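Long-range contacts in chorismate mutase and shikimate 5-dehydrogenase fusion protein (Clostridium acetobutylicum, PDB 3FBT), which probably catalyses the reversible NADPH-linked reduction of 3-dehydroshikimate to shikimate through the domains in this chain, in a fusion protein that also carries a chorismate mutase: residues G132-V137 / I183-K188; I149-R154 / G164-I169; I124-G129 / D172-L177; V118-N123 / G179-N184; V199-V204 / A226-V231. All blocks are in the same frame, centred on the assembly; numbering follows the deposited sequence.

Contact 1. Residues G132-V137 / I183-K188; sequences GAARAV and INCTPK. With SO4 (sulfate ion), chain F.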
# COMPACT_ATOMS: atom_id res chain seq x y z
N GLY A 132 -19.67 -17.02 10.64
CA GLY A 132 -18.33 -17.22 10.12
C GLY A 132 -18.43 -17.94 8.78
O GLY A 132 -19.18 -17.52 7.87
N ALA A 133 -17.68 -19.04 8.62
CA ALA A 133 -17.64 -19.62 7.31
C ALA A 133 -18.73 -20.63 7.02
O ALA A 133 -18.63 -21.34 6.05
CB ALA A 133 -16.23 -20.17 6.93
N ALA A 134 -19.79 -20.69 7.81
CA ALA A 134 -20.85 -21.67 7.52
C ALA A 134 -21.43 -21.63 6.13
O ALA A 134 -21.78 -22.66 5.56
CB ALA A 134 -21.99 -21.58 8.54
N ARG A 135 -21.60 -20.43 5.59
CA ARG A 135 -22.17 -20.32 4.27
C ARG A 135 -21.37 -21.08 3.21
O ARG A 135 -21.92 -21.87 2.39
CB ARG A 135 -22.23 -18.83 3.91
CG ARG A 135 -23.26 -18.09 4.70
CD ARG A 135 -23.41 -16.60 4.24
NE ARG A 135 -22.21 -15.86 4.63
CZ ARG A 135 -22.22 -14.59 5.04
NH1 ARG A 135 -23.37 -13.93 5.10
NH2 ARG A 135 -21.09 -13.98 5.39
N ALA A 136 -20.06 -20.85 3.21
CA ALA A 136 -19.22 -21.50 2.19
C ALA A 136 -19.11 -23.00 2.46
O ALA A 136 -19.12 -23.76 1.56
CB ALA A 136 -17.84 -20.87 2.13
N VAL A 137 -19.01 -23.42 3.70
CA VAL A 137 -18.96 -24.86 4.08
C VAL A 137 -20.28 -25.58 3.63
O VAL A 137 -20.23 -26.67 3.07
CB VAL A 137 -18.76 -24.94 5.61
CG1 VAL A 137 -19.07 -26.32 6.23
CG2 VAL A 137 -17.39 -24.48 6.00
N ILE A 183 -18.65 -30.54 12.02
CA ILE A 183 -17.80 -29.39 11.66
C ILE A 183 -18.14 -28.18 12.54
O ILE A 183 -19.28 -27.72 12.54
CB ILE A 183 -18.04 -29.02 10.19
CG1 ILE A 183 -17.79 -30.24 9.29
CG2 ILE A 183 -17.15 -27.79 9.77
CD1 ILE A 183 -18.60 -30.21 8.04
N ASN A 184 -17.17 -27.66 13.24
CA ASN A 184 -17.36 -26.49 14.06
C ASN A 184 -17.15 -25.23 13.25
O ASN A 184 -16.06 -24.98 12.75
CB ASN A 184 -16.33 -26.45 15.15
CG ASN A 184 -16.49 -25.25 16.00
OD1 ASN A 184 -17.62 -24.92 16.36
ND2 ASN A 184 -15.38 -24.53 16.29
N CYS A 185 -18.20 -24.43 13.10
CA CYS A 185 -18.09 -23.14 12.46
C CYS A 185 -18.31 -21.99 13.46
O CYS A 185 -18.40 -20.84 13.05
CB CYS A 185 -19.14 -23.08 11.34
SG CYS A 185 -18.60 -23.96 9.89
N THR A 186 -18.37 -22.32 14.75
CA THR A 186 -18.66 -21.35 15.82
C THR A 186 -17.38 -20.77 16.37
O THR A 186 -16.34 -21.31 16.13
CB THR A 186 -19.34 -22.01 17.14
OG1 THR A 186 -18.34 -22.65 17.93
CG2 THR A 186 -20.40 -22.98 16.81
N PRO A 187 -17.49 -19.70 17.19
CA PRO A 187 -16.22 -19.20 17.81
C PRO A 187 -15.79 -19.85 19.11
O PRO A 187 -14.74 -19.48 19.62
CB PRO A 187 -16.47 -17.69 18.06
CG PRO A 187 -17.97 -17.55 18.06
CD PRO A 187 -18.48 -18.62 17.02
N LYS A 188 -16.53 -20.85 19.59
CA LYS A 188 -16.14 -21.58 20.81
C LYS A 188 -14.94 -22.43 20.52
O LYS A 188 -14.92 -23.17 19.54
CB LYS A 188 -17.26 -22.48 21.30
CG LYS A 188 -18.61 -21.86 21.18
CD LYS A 188 -19.44 -22.35 22.30
CE LYS A 188 -20.61 -21.40 22.57
NZ LYS A 188 -21.47 -22.21 23.48
S SO4 F . -20.32 -10.30 6.65
O1 SO4 F . -20.31 -11.69 7.13
O2 SO4 F . -20.93 -9.37 7.61
O3 SO4 F . -18.93 -9.93 6.46
O4 SO4 F . -21.22 -10.26 5.52
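Cys185 pushes its sulfur into the first turn of helix 134-143, at the heart of the Rossmann-type nucleotide-binding domain. Gly132 and Ala133 are predicted to bind NADP(+). Ala134 ends a GxGxxA pattern that fits this role. The hollow is lined by Ala134 and Val137. Its floor is the backbone around Ala134, where Cys185 SG lies 4.0 Å from Ala134 CA. Its far wall is Val137, whose CG2 comes within 4.1 Å of Cys185 SG. The cysteine chi1 of -79° sets SG beside its own backbone N and opposite its carbonyl carbon, which turns the sulfur to the helix. Ala134 CB packs against Cys185 CB at 4.3 Å. Val137 spreads its two branches: CG2 meets the sulfur, and Val137 CG1 lies 4.3 Å from Ile183 CG2. Phe109 of helix 105-115 packs on both Val137 and Ile183. No hydrogen bond crosses between the segments, so the helix meets the end of the strand by apolar contact alone. Ala133 is the N-cap residue of the helix, and its side chain lies near Leu213, also a predicted NADP(+) residue.

Beyond the strand the chain is held by its own polar groups. Asn184 OD1 accepts from Thr186 N in an Asx turn and also from Thr186 OG1, which lies in its carbonyl plane on a lone pair. Thr186 OG1 in turn accepts from Lys188 N, an ST turn. On the helix, Arg135 bends at chi3 and meets a sulfate at the edge of its guanidinium. Arg135 NH2 donates to sulfate O1 at 3.0 Å.

Contact 2. Residues I149-R154 / G164-I169; sequences IYVVTR and GEFKVI. With SO4 (sulfate ion), chain E.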
# COMPACT_ATOMS: atom_id res chain seq x y z
N ILE A 149 -27.36 -33.00 5.57
CA ILE A 149 -26.65 -31.85 6.14
C ILE A 149 -27.47 -31.25 7.28
O ILE A 149 -28.55 -30.79 7.06
CB ILE A 149 -26.40 -30.78 5.08
CG1 ILE A 149 -25.36 -31.29 4.07
CG2 ILE A 149 -25.85 -29.49 5.73
CD1 ILE A 149 -25.46 -30.61 2.66
N TYR A 150 -26.97 -31.30 8.49
CA TYR A 150 -27.63 -30.62 9.53
C TYR A 150 -26.89 -29.33 9.82
O TYR A 150 -25.69 -29.32 9.82
CB TYR A 150 -27.67 -31.50 10.80
CG TYR A 150 -28.64 -32.66 10.61
CD1 TYR A 150 -29.98 -32.54 11.00
CD2 TYR A 150 -28.22 -33.85 10.00
CE1 TYR A 150 -30.88 -33.62 10.81
CE2 TYR A 150 -29.09 -34.92 9.79
CZ TYR A 150 -30.41 -34.81 10.20
OH TYR A 150 -31.26 -35.87 9.98
N VAL A 151 -27.64 -28.28 10.16
CA VAL A 151 -27.07 -27.05 10.66
C VAL A 151 -27.55 -26.87 12.06
O VAL A 151 -28.75 -26.88 12.30
CB VAL A 151 -27.57 -25.88 9.81
CG1 VAL A 151 -27.09 -24.54 10.38
CG2 VAL A 151 -27.14 -26.10 8.30
N VAL A 152 -26.64 -26.74 13.01
CA VAL A 152 -27.05 -26.70 14.39
C VAL A 152 -26.81 -25.31 14.96
O VAL A 152 -25.71 -24.81 14.89
CB VAL A 152 -26.26 -27.69 15.26
CG1 VAL A 152 -26.95 -27.83 16.63
CG2 VAL A 152 -26.07 -29.07 14.53
N THR A 153 -27.84 -24.73 15.57
CA THR A 153 -27.84 -23.32 15.96
C THR A 153 -28.34 -23.06 17.41
O THR A 153 -29.12 -23.86 18.00
CB THR A 153 -28.77 -22.52 14.95
OG1 THR A 153 -28.89 -21.14 15.34
CG2 THR A 153 -30.15 -23.09 14.97
N ARG A 154 -27.98 -21.92 17.94
CA ARG A 154 -28.56 -21.51 19.23
C ARG A 154 -29.92 -20.90 19.01
O ARG A 154 -30.69 -20.74 19.95
CB ARG A 154 -27.66 -20.51 19.91
CG ARG A 154 -26.61 -21.17 20.66
CD ARG A 154 -25.52 -20.20 20.93
NE ARG A 154 -25.35 -19.31 19.79
CZ ARG A 154 -24.69 -18.15 19.87
NH1 ARG A 154 -24.17 -17.78 21.04
NH2 ARG A 154 -24.54 -17.38 18.81
N GLY A 164 -33.31 -22.44 4.60
CA GLY A 164 -34.55 -23.21 4.50
C GLY A 164 -34.42 -24.60 3.95
O GLY A 164 -35.20 -25.48 4.28
N GLU A 165 -33.42 -24.80 3.09
CA GLU A 165 -33.24 -26.08 2.40
C GLU A 165 -32.34 -27.04 3.17
O GLU A 165 -32.02 -28.13 2.69
CB GLU A 165 -32.61 -25.82 1.04
CG GLU A 165 -31.52 -24.79 1.09
CD GLU A 165 -30.72 -24.76 -0.20
OE1 GLU A 165 -30.28 -25.85 -0.68
OE2 GLU A 165 -30.53 -23.63 -0.73
N PHE A 166 -31.90 -26.65 4.36
CA PHE A 166 -31.17 -27.58 5.17
C PHE A 166 -32.00 -27.95 6.38
O PHE A 166 -32.86 -27.19 6.77
CB PHE A 166 -29.84 -26.95 5.58
CG PHE A 166 -28.92 -26.66 4.41
CD1 PHE A 166 -28.38 -27.70 3.63
CD2 PHE A 166 -28.58 -25.36 4.09
CE1 PHE A 166 -27.54 -27.43 2.54
CE2 PHE A 166 -27.70 -25.09 3.00
CZ PHE A 166 -27.21 -26.11 2.24
N LYS A 167 -31.74 -29.10 6.98
CA LYS A 167 -32.31 -29.46 8.28
C LYS A 167 -31.63 -28.69 9.39
O LYS A 167 -30.48 -29.04 9.77
CB LYS A 167 -32.10 -30.95 8.55
CG LYS A 167 -32.88 -31.87 7.58
CD LYS A 167 -32.40 -33.35 7.72
CE LYS A 167 -33.48 -34.38 7.33
NZ LYS A 167 -33.48 -34.57 5.85
N VAL A 168 -32.32 -27.68 9.93
CA VAL A 168 -31.84 -26.88 11.07
C VAL A 168 -32.32 -27.40 12.45
O VAL A 168 -33.52 -27.70 12.65
CB VAL A 168 -32.29 -25.36 10.91
CG1 VAL A 168 -31.97 -24.56 12.16
CG2 VAL A 168 -31.61 -24.76 9.72
N ILE A 169 -31.43 -27.49 13.42
CA ILE A 169 -31.83 -28.12 14.66
C ILE A 169 -31.16 -27.41 15.82
O ILE A 169 -30.18 -26.65 15.62
CB ILE A 169 -31.53 -29.67 14.65
CG1 ILE A 169 -30.04 -29.95 14.63
CG2 ILE A 169 -32.27 -30.30 13.46
CD1 ILE A 169 -29.65 -31.52 14.72
S SO4 E . -25.61 -19.76 16.01
O1 SO4 E . -25.72 -20.79 17.09
O2 SO4 E . -25.80 -18.55 16.82
O3 SO4 E . -24.26 -19.70 15.42
O4 SO4 E . -26.54 -19.89 14.90
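Phe166 lies against Ile149 and Val151 at one end of this parallel strand pair. Phe166 CD1 is 3.7 Å from Ile149 CG2, and Phe166 CE1 meets Ile149 CD1. The Phe166 CB comes up to Val151 CG2. With chi1 at -63°, the ring swings opposite its own carbonyl carbon and is carried over to Ile149. Leu138 of helix 134-143 packs on Ile149 and Val151 too. Tyr150 and Ile169 share the other face of the sheet, where Ile169 CD1 touches Tyr150 CD1 at 3.9 Å. Val152 CG2 sits next to Ile169 CG1.

Between the two faces run the backbone bonds. Val151 N donates to Lys167 O, Ile169 N to Val151 O and Thr153 N to Ile169 O, each at 3.0 Å. Further out, the aliphatic part of Lys167 crosses the tyrosine at a slant, with Lys167 CD 3.5 Å from Tyr150 CE1. The lysine then bends at chi4, and its NZ forms a salt bridge with Asp148.

At the other end, Thr153 turns CG2 to Val168 CG1 and OG1 to a sulfate. Thr153 OG1 lies 2.7 Å from sulfate O4. Arg154 gives the same ion its backbone N and two side-chain nitrogens. Arg154 NH2 reaches sulfate O2 at 2.6 Å, in the guanidinium plane. Ser130 OG, of the predicted NADP(+) site, binds this sulfate as well. The strands and helix 156-162 form a beta-alpha-beta unit. The sulfate, probably from the crystallisation liquor, lies past its first strand, consistent with the place where Rossmann domains selective for NADP(H) receive the 2'-phosphate.

Contact 3. Residues I124-G129 / D172-L177; sequences ICVVLG and DELSNL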
# COMPACT_ATOMS: atom_id res chain seq x y z
N ILE A 124 -23.26 -38.28 6.31
CA ILE A 124 -24.15 -37.46 7.15
C ILE A 124 -23.31 -36.33 7.75
O ILE A 124 -22.35 -36.57 8.54
CB ILE A 124 -24.82 -38.26 8.29
CG1 ILE A 124 -25.78 -39.31 7.70
CG2 ILE A 124 -25.54 -37.25 9.30
CD1 ILE A 124 -26.24 -40.42 8.73
N CYS A 125 -23.62 -35.11 7.32
CA CYS A 125 -22.74 -34.00 7.72
C CYS A 125 -23.42 -33.00 8.63
O CYS A 125 -24.52 -32.50 8.30
CB CYS A 125 -22.29 -33.28 6.48
SG CYS A 125 -21.31 -34.36 5.37
N VAL A 126 -22.75 -32.71 9.74
CA VAL A 126 -23.28 -31.82 10.74
C VAL A 126 -22.47 -30.55 10.92
O VAL A 126 -21.31 -30.58 11.30
CB VAL A 126 -23.45 -32.58 12.11
CG1 VAL A 126 -23.83 -31.59 13.19
CG2 VAL A 126 -24.57 -33.62 11.93
N VAL A 127 -23.09 -29.42 10.68
CA VAL A 127 -22.39 -28.14 10.87
C VAL A 127 -22.80 -27.40 12.14
O VAL A 127 -24.01 -27.14 12.38
CB VAL A 127 -22.64 -27.19 9.65
CG1 VAL A 127 -21.82 -25.88 9.79
CG2 VAL A 127 -22.37 -27.87 8.37
N LEU A 128 -21.80 -27.00 12.93
CA LEU A 128 -22.07 -26.24 14.14
C LEU A 128 -21.93 -24.74 13.94
O LEU A 128 -20.85 -24.26 13.55
CB LEU A 128 -21.15 -26.66 15.28
CG LEU A 128 -21.00 -28.18 15.42
CD1 LEU A 128 -19.98 -28.41 16.54
CD2 LEU A 128 -22.30 -28.82 15.67
N GLY A 129 -23.00 -24.01 14.24
CA GLY A 129 -23.12 -22.57 13.97
C GLY A 129 -23.55 -22.15 12.57
O GLY A 129 -23.39 -22.87 11.58
N ASP A 172 -29.92 -29.19 21.60
CA ASP A 172 -30.63 -30.28 22.25
C ASP A 172 -30.96 -31.41 21.32
O ASP A 172 -30.76 -32.53 21.67
CB ASP A 172 -31.95 -29.80 22.84
CG ASP A 172 -31.75 -28.83 23.90
OD1 ASP A 172 -30.86 -29.03 24.77
OD2 ASP A 172 -32.48 -27.81 23.85
N GLU A 173 -31.51 -31.10 20.16
CA GLU A 173 -31.84 -32.13 19.18
C GLU A 173 -30.60 -32.88 18.68
O GLU A 173 -30.69 -34.02 18.21
CB GLU A 173 -32.55 -31.48 18.01
CG GLU A 173 -33.84 -30.71 18.36
CD GLU A 173 -34.41 -30.02 17.13
OE1 GLU A 173 -33.94 -28.91 16.78
OE2 GLU A 173 -35.28 -30.62 16.45
N LEU A 174 -29.44 -32.24 18.78
CA LEU A 174 -28.25 -32.79 18.15
C LEU A 174 -27.85 -33.95 19.01
O LEU A 174 -27.32 -34.95 18.53
CB LEU A 174 -27.10 -31.78 18.16
CG LEU A 174 -25.71 -32.32 17.78
CD1 LEU A 174 -25.69 -32.80 16.31
CD2 LEU A 174 -24.67 -31.28 17.96
N SER A 175 -28.06 -33.81 20.32
CA SER A 175 -27.64 -34.85 21.24
C SER A 175 -28.34 -36.21 21.01
O SER A 175 -27.85 -37.23 21.48
CB SER A 175 -27.70 -34.37 22.70
OG SER A 175 -29.00 -34.49 23.19
N ASN A 176 -29.44 -36.21 20.25
CA ASN A 176 -30.05 -37.44 19.77
C ASN A 176 -29.62 -37.87 18.35
O ASN A 176 -30.17 -38.83 17.81
CB ASN A 176 -31.59 -37.30 19.73
CG ASN A 176 -32.17 -36.86 21.05
OD1 ASN A 176 -31.84 -37.41 22.09
ND2 ASN A 176 -33.05 -35.85 21.02
N LEU A 177 -28.66 -37.18 17.73
CA LEU A 177 -28.34 -37.51 16.34
C LEU A 177 -26.99 -38.27 16.19
O LEU A 177 -26.02 -37.97 16.87
CB LEU A 177 -28.38 -36.29 15.45
CG LEU A 177 -28.66 -36.82 14.04
CD1 LEU A 177 -30.09 -36.49 13.60
CD2 LEU A 177 -27.61 -36.34 13.02
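Leu174 and Leu177 pack from one side onto strand 124-128, an inner strand of the parallel sheet in the Rossmann-type domain. The strand runs into Gly129, the first glycine of the GxGxxA pattern and a predicted NADP(+) residue. The second segment starts in the short helix 171-174. Asp172 lies far from the strand, but its carbonyl O accepts from Ser175 OG. Glu173 OE1 accepts from Ser170 N.

Leu174 makes the main approach. Its chi1 of 168° stretches the side chain away from its backbone N, and the two methyls divide between two strand residues. Leu174 CD1 goes to Val126 CG1 at 3.8 Å. Leu174 CD2 goes to Leu128 CD2 at 4.1 Å, the two leucines crossing at about a right angle. Val199 also packs on Leu174. Val126 points to this layer, and Leu128 brings the end of its side chain there, while Cys125 and Val127 pack on helix 134-143.

From Leu174 the chain makes a type I beta turn through Ser175 and Asn176. The turn is closed by Leu177 N donating to Leu174 O at 2.7 Å. It brings Leu177 back to the sheet, beside Tyr150 of the neighbouring strand. One methyl of Leu177 serves two residues: Leu177 CD2 lies 4.2 Å from Val126 CG2 and 4.4 Å from Ile124 CG2.

Contact 4. Residues V118-N123 / G179-N184; sequences VEIKNN and GDVIIN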
# COMPACT_ATOMS: atom_id res chain seq x y z
N VAL A 118 -11.13 -36.43 4.29
CA VAL A 118 -12.40 -36.52 5.00
C VAL A 118 -13.40 -36.64 3.92
O VAL A 118 -13.57 -35.70 3.18
CB VAL A 118 -12.71 -35.21 5.79
CG1 VAL A 118 -14.16 -35.19 6.33
CG2 VAL A 118 -11.70 -35.01 6.93
N GLU A 119 -14.06 -37.78 3.76
CA GLU A 119 -15.08 -37.88 2.70
C GLU A 119 -16.41 -37.22 3.10
O GLU A 119 -16.81 -37.26 4.26
CB GLU A 119 -15.35 -39.34 2.30
CG GLU A 119 -16.22 -39.45 1.06
CD GLU A 119 -15.72 -38.54 -0.09
OE1 GLU A 119 -14.78 -38.98 -0.80
OE2 GLU A 119 -16.26 -37.39 -0.28
N ILE A 120 -17.11 -36.71 2.10
CA ILE A 120 -18.33 -35.98 2.25
C ILE A 120 -19.44 -36.68 1.46
O ILE A 120 -20.52 -36.96 1.99
CB ILE A 120 -18.17 -34.51 1.73
CG1 ILE A 120 -17.39 -33.63 2.75
CG2 ILE A 120 -19.53 -33.89 1.42
CD1 ILE A 120 -17.52 -34.10 4.27
N LYS A 121 -19.19 -36.97 0.21
CA LYS A 121 -20.24 -37.54 -0.62
C LYS A 121 -20.90 -38.72 0.10
O LYS A 121 -20.24 -39.55 0.69
CB LYS A 121 -19.63 -38.01 -1.94
CG LYS A 121 -20.47 -38.92 -2.74
CD LYS A 121 -19.59 -39.43 -3.87
CE LYS A 121 -20.38 -39.52 -5.10
NZ LYS A 121 -21.39 -40.61 -4.86
N ASN A 122 -22.21 -38.74 0.13
CA ASN A 122 -22.89 -39.84 0.81
C ASN A 122 -22.71 -39.96 2.31
O ASN A 122 -23.16 -40.96 2.92
CB ASN A 122 -22.44 -41.15 0.22
CG ASN A 122 -23.51 -41.81 -0.50
OD1 ASN A 122 -23.67 -41.63 -1.71
ND2 ASN A 122 -24.32 -42.59 0.23
N ASN A 123 -22.06 -38.99 2.94
CA ASN A 123 -21.98 -39.02 4.38
C ASN A 123 -23.03 -38.07 5.01
O ASN A 123 -23.60 -37.21 4.35
CB ASN A 123 -20.59 -38.62 4.83
CG ASN A 123 -19.52 -39.60 4.40
OD1 ASN A 123 -18.82 -40.16 5.24
ND2 ASN A 123 -19.35 -39.79 3.09
N GLY A 179 -23.94 -39.37 13.26
CA GLY A 179 -23.54 -39.08 11.89
C GLY A 179 -22.08 -39.34 11.59
O GLY A 179 -21.36 -39.85 12.41
N ASP A 180 -21.66 -38.92 10.42
CA ASP A 180 -20.31 -39.19 9.93
C ASP A 180 -19.33 -38.06 10.21
O ASP A 180 -18.29 -38.28 10.82
CB ASP A 180 -20.46 -39.46 8.44
CG ASP A 180 -21.45 -40.63 8.14
OD1 ASP A 180 -21.26 -41.68 8.79
OD2 ASP A 180 -22.40 -40.53 7.28
N VAL A 181 -19.67 -36.84 9.78
CA VAL A 181 -18.76 -35.69 9.84
C VAL A 181 -19.41 -34.53 10.60
O VAL A 181 -20.53 -34.15 10.28
CB VAL A 181 -18.41 -35.22 8.40
CG1 VAL A 181 -17.61 -33.97 8.42
CG2 VAL A 181 -17.67 -36.36 7.60
N ILE A 182 -18.71 -34.00 11.60
CA ILE A 182 -19.21 -32.87 12.37
C ILE A 182 -18.16 -31.74 12.33
O ILE A 182 -16.97 -31.95 12.57
CB ILE A 182 -19.54 -33.27 13.87
CG1 ILE A 182 -19.95 -32.07 14.71
CG2 ILE A 182 -18.37 -33.96 14.55
CD1 ILE A 182 -20.17 -32.41 16.25
N ILE A 183 -18.65 -30.54 12.02
CA ILE A 183 -17.80 -29.39 11.66
C ILE A 183 -18.14 -28.18 12.54
O ILE A 183 -19.28 -27.72 12.54
CB ILE A 183 -18.04 -29.02 10.19
CG1 ILE A 183 -17.79 -30.24 9.29
CG2 ILE A 183 -17.15 -27.79 9.77
CD1 ILE A 183 -18.60 -30.21 8.04
N ASN A 184 -17.17 -27.66 13.24
CA ASN A 184 -17.36 -26.49 14.06
C ASN A 184 -17.15 -25.23 13.25
O ASN A 184 -16.06 -24.98 12.75
CB ASN A 184 -16.33 -26.45 15.15
CG ASN A 184 -16.49 -25.25 16.00
OD1 ASN A 184 -17.62 -24.92 16.36
ND2 ASN A 184 -15.38 -24.53 16.29
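Asn123 and Asp180 both hold chi1 near -60° (-65° and -57°), each with CG opposite its own carbonyl carbon, and the aspartate torsion lays its OD2 against the CA and CB of the asparagine. Asp180 OD2 comes to 3.3 Å from Asn123 CA and 3.6 Å from Asn123 CB. The amide and carboxylate planes stand 80° apart, and no hydrogen bond joins the two groups. Each has its polar partner in another place. Asp180 OD2 accepts from Ile124 N, of the residue after Asn123. Asn123 ND2 turns back to its own loop and donates to Lys121 O at 2.6 Å.

That loop leads from helix 105-115 into strand 124-128 of the Rossmann-type domain. Strand 181-184 lies next to 124-128 in the parallel sheet, so the contact sits where two neighbouring strands begin. A type II beta turn from Ile120 to Asn123 shapes the loop. Glu119 braces it: Glu119 OE2 accepts from Ile120 N at 2.6 Å and from Lys121 N, which come from opposite faces of the carboxylate.

Val181 carries the apolar part of the contact. Val181 CG2 lies 3.6 Å from Glu119 O, and it is met by Val118 CG1 at 3.9 Å and by Ile120 CD1 at 4.0 Å. Leu113 of helix 105-115 packs on both Val118 and Ile120.

Contact 5. Residues V199-V204 / A226-V231; sequences VDKEVV and ARESGV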
# COMPACT_ATOMS: atom_id res chain seq x y z
N VAL A 199 -19.85 -28.48 21.63
CA VAL A 199 -20.64 -29.68 22.01
C VAL A 199 -19.94 -30.57 23.06
O VAL A 199 -18.73 -30.41 23.32
CB VAL A 199 -21.06 -30.53 20.77
CG1 VAL A 199 -21.91 -29.73 19.78
CG2 VAL A 199 -19.89 -31.01 20.06
N ASP A 200 -20.68 -31.50 23.68
CA ASP A 200 -20.04 -32.40 24.65
C ASP A 200 -19.30 -33.50 23.92
O ASP A 200 -19.61 -33.80 22.75
CB ASP A 200 -21.04 -33.05 25.61
CG ASP A 200 -21.80 -32.05 26.46
OD1 ASP A 200 -21.14 -31.28 27.21
OD2 ASP A 200 -23.08 -32.03 26.40
N LYS A 201 -18.33 -34.12 24.60
CA LYS A 201 -17.52 -35.22 24.00
C LYS A 201 -18.34 -36.42 23.60
O LYS A 201 -18.06 -37.12 22.61
CB LYS A 201 -16.49 -35.72 25.00
CG LYS A 201 -15.77 -36.94 24.47
CD LYS A 201 -14.59 -37.30 25.33
CE LYS A 201 -14.08 -38.68 24.92
NZ LYS A 201 -14.92 -39.82 25.49
N GLU A 202 -19.37 -36.66 24.38
CA GLU A 202 -20.37 -37.68 24.03
C GLU A 202 -21.01 -37.37 22.70
O GLU A 202 -21.52 -38.27 21.99
CB GLU A 202 -21.43 -37.66 25.13
CG GLU A 202 -21.40 -36.30 25.79
CD GLU A 202 -22.49 -36.11 26.76
OE1 GLU A 202 -22.91 -37.14 27.35
OE2 GLU A 202 -22.93 -34.94 26.95
N VAL A 203 -21.07 -36.08 22.33
CA VAL A 203 -21.61 -35.80 20.99
C VAL A 203 -20.54 -36.05 19.96
O VAL A 203 -20.77 -36.70 18.91
CB VAL A 203 -22.23 -34.40 20.84
CG1 VAL A 203 -22.63 -34.21 19.41
CG2 VAL A 203 -23.48 -34.24 21.80
N VAL A 204 -19.37 -35.54 20.25
CA VAL A 204 -18.28 -35.72 19.34
C VAL A 204 -18.17 -37.20 19.05
O VAL A 204 -17.96 -37.59 17.91
CB VAL A 204 -16.98 -35.24 19.97
CG1 VAL A 204 -15.79 -35.38 18.99
CG2 VAL A 204 -17.13 -33.83 20.51
N ALA A 226 -12.35 -35.21 20.34
CA ALA A 226 -12.36 -36.10 19.21
C ALA A 226 -11.20 -37.08 19.35
O ALA A 226 -11.33 -38.25 18.94
CB ALA A 226 -12.23 -35.30 17.92
N ARG A 227 -10.09 -36.63 19.94
CA ARG A 227 -8.89 -37.49 20.04
C ARG A 227 -9.18 -38.66 20.97
O ARG A 227 -9.21 -39.83 20.56
CB ARG A 227 -7.67 -36.69 20.54
CG ARG A 227 -6.43 -37.58 20.83
CD ARG A 227 -5.15 -36.77 20.94
NE ARG A 227 -5.29 -35.59 21.77
CZ ARG A 227 -5.42 -35.62 23.08
NH1 ARG A 227 -5.46 -36.80 23.71
NH2 ARG A 227 -5.54 -34.49 23.77
N GLU A 228 -9.43 -38.32 22.22
CA GLU A 228 -9.93 -39.26 23.20
C GLU A 228 -10.97 -40.30 22.71
O GLU A 228 -11.01 -41.39 23.26
CB GLU A 228 -10.52 -38.48 24.35
CG GLU A 228 -9.63 -37.36 24.78
CD GLU A 228 -10.08 -36.75 26.09
OE1 GLU A 228 -9.28 -36.05 26.74
OE2 GLU A 228 -11.24 -37.00 26.49
N SER A 229 -11.80 -39.97 21.72
CA SER A 229 -12.88 -40.90 21.31
C SER A 229 -12.60 -41.73 20.05
O SER A 229 -13.46 -42.51 19.57
CB SER A 229 -14.22 -40.15 21.13
OG SER A 229 -14.57 -39.40 22.29
N GLY A 230 -11.42 -41.56 19.50
CA GLY A 230 -11.04 -42.31 18.33
C GLY A 230 -11.51 -41.69 17.05
O GLY A 230 -11.43 -42.33 15.99
N VAL A 231 -11.97 -40.44 17.11
CA VAL A 231 -12.49 -39.76 15.90
C VAL A 231 -11.38 -38.96 15.17
O VAL A 231 -10.67 -38.19 15.81
CB VAL A 231 -13.71 -38.76 16.21
CG1 VAL A 231 -14.40 -38.34 14.91
CG2 VAL A 231 -14.72 -39.38 17.15
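Val204 and Ala226 bring the backbones closest, their CA atoms 5.9 Å apart, where the short helix 201-204 meets the C-terminal end of helix 221-228. Helix 221-228 closes in a Schellman motif. Gly230 takes a positive phi of 85°, Val231 N donates to Ala226 O, and Gly230 N donates to Arg227 O. This reversal leads into strand 232-234, an outermost strand of the parallel sheet in this chain.

Val204 packs on the helix backbone as much as on a side chain. Its chi1 of -178° swings CG1 opposite its own backbone N, and Val204 CG1 comes to 3.5 Å from Ala226 CA and 3.7 Å from Ala226 CB. Tyr225 of helix 221-228 also touches Val204 and Lys201.

Lys201 reaches across nearer the surface. Its chain is extended up to a bend at chi4 and crosses Glu228 at about a right angle. Their charged ends are not paired, with Lys201 NZ 4.7 Å from Glu228 OE2. The attraction between them is therefore probably modest. Ser229 OG is hydrogen-bonded to Tyr225 O, and its very close approach to the lysine is doubtful. Past the Schellman turn, Val231 CG2 rests 3.8 Å from Val204 O.

How the contacts relate
Contacts 1 to 4 hold the same parallel sheet, and contact 5 lies next to its edge strand 232-234. Contacts 1 and 3 are buried and wholly apolar across their segments. They pack helices on the sheet, and Leu128 of contact 3 bonds through its backbone to Ile183 and Cys185 of contact 1. Contact 2, partly buried, joins two adjacent strands and combines backbone hydrogen bonds with apolar packing on both faces. Only contact 2 has hydrogen bonds between its segments. Contacts 1 and 4 share strand 181-184, one at each end. Contact 4 is partly exposed and sets Asn123 and Asp180 side by side without a bond. Contact 5, also partly exposed, reaches contact 3 through Val199 and Val203, which touch Leu174.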